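PDB 3LIU: putative cell adhesion protein from Parabacteroides distasonis, which is a putative fimbrillin of the FimA/Mfa1 family and probably serves as a building block of adhesive pili. Local coordinates for residues V87-L100 and I106-D118. Numbering follows the deposited sequence.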
loop_
_atom_site.group_PDB
_atom_site.type_symbol
_atom_site.label_atom_id
_atom_site.label_comp_id
_atom_site.label_asym_id
_atom_site.label_seq_id
_atom_site.Cartn_x
_atom_site.Cartn_y
_atom_site.Cartn_z
ATOM N N VAL A 87 -3.487 -20.339 -2.014
ATOM C CA VAL A 87 -3.202 -18.958 -1.662
ATOM C C VAL A 87 -4.334 -18.424 -0.768
ATOM O O VAL A 87 -5.506 -18.769 -0.933
ATOM C CB VAL A 87 -2.953 -18.074 -2.928
ATOM C CG1 VAL A 87 -4.063 -18.260 -3.981
ATOM C CG2 VAL A 87 -2.787 -16.589 -2.551
ATOM N N VAL A 88 -3.972 -17.596 0.195
ATOM C CA VAL A 88 -4.904 -17.079 1.150
ATOM C C VAL A 88 -4.905 -15.575 1.025
ATOM O O VAL A 88 -3.839 -14.945 1.010
ATOM C CB VAL A 88 -4.464 -17.468 2.569
ATOM C CG1 VAL A 88 -5.444 -16.932 3.636
ATOM C CG2 VAL A 88 -4.318 -18.975 2.649
ATOM N N VAL A 89 -6.108 -15.003 0.968
ATOM C CA VAL A 89 -6.306 -13.578 0.957
ATOM C C VAL A 89 -7.136 -13.164 2.170
ATOM O O VAL A 89 -8.245 -13.641 2.383
ATOM C CB VAL A 89 -7.030 -13.101 -0.350
ATOM C CG1 VAL A 89 -7.335 -11.555 -0.266
ATOM C CG2 VAL A 89 -6.176 -13.416 -1.596
ATOM N N ALA A 90 -6.624 -12.239 2.954
ATOM C CA ALA A 90 -7.388 -11.655 4.070
ATOM C C ALA A 90 -8.116 -10.400 3.647
ATOM O O ALA A 90 -7.563 -9.554 2.927
ATOM C CB ALA A 90 -6.457 -11.326 5.277
ATOM N N ASN A 91 -9.347 -10.274 4.143
ATOM C CA ASN A 91 -10.110 -9.023 4.114
ATOM C C ASN A 91 -10.505 -8.571 2.691
ATOM O O ASN A 91 -10.574 -7.392 2.406
ATOM C CB ASN A 91 -9.347 -7.921 4.855
ATOM C CG ASN A 91 -9.097 -8.267 6.329
ATOM O OD1 ASN A 91 -9.931 -8.888 6.960
ATOM N ND2 ASN A 91 -7.915 -7.913 6.852
ATOM N N ALA A 92 -10.717 -9.518 1.791
ATOM C CA ALA A 92 -11.175 -9.177 0.451
ATOM C C ALA A 92 -12.549 -8.513 0.509
ATOM O O ALA A 92 -13.471 -9.000 1.198
ATOM C CB ALA A 92 -11.203 -10.407 -0.447
ATOM N N ALA A 93 -12.704 -7.428 -0.241
ATOM C CA ALA A 93 -14.010 -6.743 -0.334
ATOM C C ALA A 93 -15.037 -7.744 -0.891
ATOM O O ALA A 93 -14.666 -8.688 -1.580
ATOM C CB ALA A 93 -13.927 -5.486 -1.206
ATOM N N PRO A 94 -16.314 -7.597 -0.523
ATOM C CA PRO A 94 -17.344 -8.544 -1.006
ATOM C C PRO A 94 -17.324 -8.862 -2.498
ATOM O O PRO A 94 -17.382 -10.029 -2.870
ATOM C CB PRO A 94 -18.640 -7.848 -0.600
ATOM C CG PRO A 94 -18.282 -7.293 0.740
ATOM C CD PRO A 94 -16.871 -6.718 0.533
ATOM N N VAL A 95 -17.209 -7.847 -3.343
ATOM C CA VAL A 95 -17.201 -8.084 -4.800
ATOM C C VAL A 95 -15.908 -8.818 -5.193
ATOM O O VAL A 95 -15.926 -9.681 -6.092
ATOM C CB VAL A 95 -17.359 -6.758 -5.608
ATOM C CG1 VAL A 95 -17.043 -6.931 -7.100
ATOM C CG2 VAL A 95 -18.790 -6.178 -5.456
ATOM N N ILE A 96 -14.805 -8.517 -4.516
ATOM C CA ILE A 96 -13.529 -9.218 -4.795
ATOM C C ILE A 96 -13.650 -10.716 -4.408
ATOM O O ILE A 96 -13.099 -11.581 -5.067
ATOM C CB ILE A 96 -12.325 -8.558 -4.078
ATOM C CG1 ILE A 96 -12.210 -7.062 -4.418
ATOM C CG2 ILE A 96 -10.962 -9.318 -4.363
ATOM C CD1 ILE A 96 -12.100 -6.723 -5.962
ATOM N N GLN A 97 -14.381 -11.016 -3.344
ATOM C CA GLN A 97 -14.574 -12.404 -2.932
ATOM C C GLN A 97 -15.204 -13.228 -4.059
ATOM O O GLN A 97 -14.802 -14.348 -4.292
ATOM C CB GLN A 97 -15.443 -12.503 -1.672
ATOM C CG GLN A 97 -14.842 -11.895 -0.409
ATOM C CD GLN A 97 -15.852 -11.860 0.737
ATOM O OE1 GLN A 97 -16.812 -12.618 0.743
ATOM N NE2 GLN A 97 -15.665 -10.942 1.673
ATOM N N THR A 98 -16.139 -12.628 -4.795
ATOM C CA THR A 98 -16.796 -13.295 -5.882
ATOM C C THR A 98 -15.896 -13.414 -7.084
ATOM O O THR A 98 -15.838 -14.478 -7.734
ATOM C CB THR A 98 -18.084 -12.566 -6.267
ATOM O OG1 THR A 98 -18.967 -12.595 -5.153
ATOM C CG2 THR A 98 -18.753 -13.272 -7.447
ATOM N N GLU A 99 -15.175 -12.345 -7.383
ATOM C CA GLU A 99 -14.188 -12.400 -8.462
ATOM C C GLU A 99 -13.168 -13.517 -8.219
ATOM O O GLU A 99 -12.859 -14.284 -9.115
ATOM C CB GLU A 99 -13.476 -11.052 -8.613
ATOM C CG GLU A 99 -14.372 -9.957 -9.181
ATOM C CD GLU A 99 -13.657 -8.620 -9.376
ATOM O OE1 GLU A 99 -12.473 -8.489 -9.057
ATOM O OE2 GLU A 99 -14.293 -7.673 -9.861
ATOM N N LEU A 100 -12.680 -13.608 -6.985
ATOM C CA LEU A 100 -11.748 -14.648 -6.636
ATOM C C LEU A 100 -12.426 -16.029 -6.790
ATOM O O LEU A 100 -11.800 -16.969 -7.274
ATOM C CB LEU A 100 -11.183 -14.423 -5.220
ATOM C CG LEU A 100 -10.223 -13.240 -4.959
ATOM C CD1 LEU A 100 -9.984 -13.103 -3.420
ATOM C CD2 LEU A 100 -8.874 -13.317 -5.732
ATOM N N ILE A 106 -4.557 -20.465 -10.738
ATOM C CA ILE A 106 -3.866 -19.697 -9.727
ATOM C C ILE A 106 -3.480 -18.314 -10.254
ATOM O O ILE A 106 -3.594 -17.304 -9.531
ATOM C CB ILE A 106 -2.645 -20.530 -9.182
ATOM C CG1 ILE A 106 -2.076 -19.911 -7.905
ATOM C CG2 ILE A 106 -1.595 -20.710 -10.231
ATOM C CD1 ILE A 106 -2.781 -20.372 -6.678
ATOM N N THR A 107 -3.079 -18.233 -11.521
ATOM C CA THR A 107 -2.672 -16.923 -12.060
ATOM C C THR A 107 -3.817 -15.918 -12.089
ATOM O O THR A 107 -3.613 -14.802 -11.636
ATOM C CB THR A 107 -2.103 -17.008 -13.447
ATOM O OG1 THR A 107 -1.015 -17.920 -13.417
ATOM C CG2 THR A 107 -1.604 -15.629 -13.948
ATOM N N ASP A 108 -4.987 -16.290 -12.635
ATOM C CA ASP A 108 -6.159 -15.379 -12.609
ATOM C C ASP A 108 -6.533 -15.008 -11.173
ATOM O O ASP A 108 -6.913 -13.876 -10.915
ATOM C CB ASP A 108 -7.386 -15.954 -13.346
ATOM C CG ASP A 108 -7.165 -16.013 -14.868
ATOM O OD1 ASP A 108 -6.840 -14.956 -15.386
ATOM O OD2 ASP A 108 -7.291 -17.080 -15.539
ATOM N N PHE A 109 -6.373 -15.949 -10.238
ATOM C CA PHE A 109 -6.712 -15.666 -8.840
ATOM C C PHE A 109 -5.817 -14.516 -8.341
ATOM O O PHE A 109 -6.308 -13.477 -7.944
ATOM C CB PHE A 109 -6.606 -16.949 -7.997
ATOM C CG PHE A 109 -6.970 -16.779 -6.545
ATOM C CD1 PHE A 109 -6.048 -16.288 -5.633
ATOM C CD2 PHE A 109 -8.196 -17.183 -6.084
ATOM C CE1 PHE A 109 -6.384 -16.118 -4.282
ATOM C CE2 PHE A 109 -8.537 -17.050 -4.767
ATOM C CZ PHE A 109 -7.620 -16.502 -3.857
ATOM N N ILE A 110 -4.507 -14.679 -8.422
ATOM C CA ILE A 110 -3.578 -13.748 -7.761
ATOM C C ILE A 110 -3.516 -12.396 -8.516
ATOM O O ILE A 110 -3.218 -11.355 -7.924
ATOM C CB ILE A 110 -2.147 -14.360 -7.546
ATOM C CG1 ILE A 110 -1.397 -14.491 -8.872
ATOM C CG2 ILE A 110 -2.245 -15.694 -6.798
ATOM C CD1 ILE A 110 0.115 -14.994 -8.710
ATOM N N GLU A 111 -3.807 -12.436 -9.818
ATOM C CA GLU A 111 -3.915 -11.218 -10.658
ATOM C C GLU A 111 -5.217 -10.449 -10.485
ATOM O O GLU A 111 -5.350 -9.379 -11.080
ATOM C CB GLU A 111 -3.725 -11.559 -12.146
ATOM C CG GLU A 111 -2.282 -11.924 -12.513
ATOM C CD GLU A 111 -1.378 -10.667 -12.558
ATOM O OE1 GLU A 111 -1.844 -9.528 -12.844
ATOM O OE2 GLU A 111 -0.188 -10.814 -12.272
ATOM N N THR A 112 -6.172 -10.971 -9.719
ATOM C CA THR A 112 -7.391 -10.257 -9.437
ATOM C C THR A 112 -7.130 -8.816 -8.961
ATOM O O THR A 112 -6.288 -8.581 -8.114
ATOM C CB THR A 112 -8.257 -10.989 -8.392
ATOM O OG1 THR A 112 -8.581 -12.275 -8.889
ATOM C CG2 THR A 112 -9.543 -10.249 -8.150
ATOM N N THR A 113 -7.830 -7.854 -9.557
ATOM C CA THR A 113 -7.570 -6.449 -9.272
ATOM C C THR A 113 -8.308 -6.023 -8.002
ATOM O O THR A 113 -9.514 -6.209 -7.909
ATOM C CB THR A 113 -7.980 -5.556 -10.436
ATOM O OG1 THR A 113 -7.167 -5.893 -11.573
ATOM C CG2 THR A 113 -7.750 -4.062 -10.062
ATOM N N ILE A 114 -7.598 -5.442 -7.035
ATOM C CA ILE A 114 -8.277 -4.858 -5.847
ATOM C C ILE A 114 -8.272 -3.314 -5.990
ATOM O O ILE A 114 -7.455 -2.763 -6.755
ATOM C CB ILE A 114 -7.646 -5.349 -4.482
ATOM C CG1 ILE A 114 -6.140 -5.078 -4.452
ATOM C CG2 ILE A 114 -8.094 -6.825 -4.210
ATOM C CD1 ILE A 114 -5.319 -5.503 -3.110
ATOM N N ASN A 115 -9.178 -2.638 -5.273
ATOM C CA ASN A 115 -9.421 -1.199 -5.416
ATOM C C ASN A 115 -9.156 -0.461 -4.113
ATOM O O ASN A 115 -9.606 -0.870 -3.040
ATOM C CB ASN A 115 -10.844 -0.950 -5.874
ATOM C CG ASN A 115 -11.161 -1.682 -7.143
ATOM O OD1 ASN A 115 -10.663 -1.320 -8.229
ATOM N ND2 ASN A 115 -11.958 -2.746 -7.024
ATOM N N LEU A 116 -8.384 0.605 -4.220
ATOM C CA LEU A 116 -7.817 1.303 -3.049
ATOM C C LEU A 116 -8.889 1.878 -2.158
ATOM O O LEU A 116 -8.751 1.845 -0.955
ATOM C CB LEU A 116 -6.821 2.399 -3.482
ATOM C CG LEU A 116 -6.074 3.090 -2.330
ATOM C CD1 LEU A 116 -5.290 2.058 -1.450
ATOM C CD2 LEU A 116 -5.061 4.173 -2.861
ATOM N N SER A 117 -9.989 2.334 -2.756
ATOM C CA SER A 117 -11.058 2.924 -2.010
ATOM C C SER A 117 -11.742 1.939 -1.045
ATOM O O SER A 117 -12.447 2.401 -0.140
ATOM C CB SER A 117 -12.099 3.577 -2.978
ATOM O OG SER A 117 -12.693 2.574 -3.786
ATOM N N ASP A 118 -11.548 0.619 -1.229
ATOM C CA ASP A 118 -11.970 -0.360 -0.249
ATOM C C ASP A 118 -11.048 -0.497 0.945
ATOM O O ASP A 118 -11.443 -1.162 1.897
ATOM C CB ASP A 118 -12.081 -1.771 -0.834
ATOM C CG ASP A 118 -13.168 -1.894 -1.895
ATOM O OD1 ASP A 118 -14.151 -1.179 -1.797
ATOM O OD2 ASP A 118 -13.023 -2.708 -2.803
HETATM O O HOH W 1 -11.620 -6.281 -9.491
HETATM O O HOH W 2 -9.909 -8.305 -11.411
#
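Phe109 and Leu100 meet where two short helices, 94-100 and 106-110, pack beside strand 87-90 in the FimA-family region (transthyretin clan) of this putative fimbrillin. Leu100 lays its CD2 methyl over one ring face in a CH-pi contact, 3.7 Å from the Phe109 ring centroid and only 5° off the normal, while Leu100 CB lies 3.8 Å from Phe109 CE2. Phe109 CG lies trans to the backbone N (chi1 -178°), which carries the ring off its helix to lie between Leu100 and strand 87-90.

Apolar contacts continue along the strand: Val89 CG2 comes obliquely to the ring, 3.8 Å from Phe109 CE1, and Val87 CG1, whose position is less certain, lies near Ile106 CD1. Ile106 also touches Phe51 and Val131 of adjoining strands. Further on, helix 94-100 runs antiparallel to strand 113-115 (178°), and Ile96 CG2 reaches Ile114 CG2 at 3.8 Å, the two side chains crossing nearly at right angles. Strand 113-115 pairs with strand 193-213, so the contact joins strand 82-90 and the helix after it to a strand of another sheet.

Polar links between the segments run through two waters, among the partly exposed Glu99 and Thr113. Glu99, its chain extended beyond CG, sets OE1 beside Thr112 CG2. One water donates to Thr113 O at 2.6 Å and lies very close to Glu99 OE1, a link whose length makes it doubtful; a second accepts from Thr113 N at 2.8 Å and donates weakly to Glu99 OE1 at 3.5 Å.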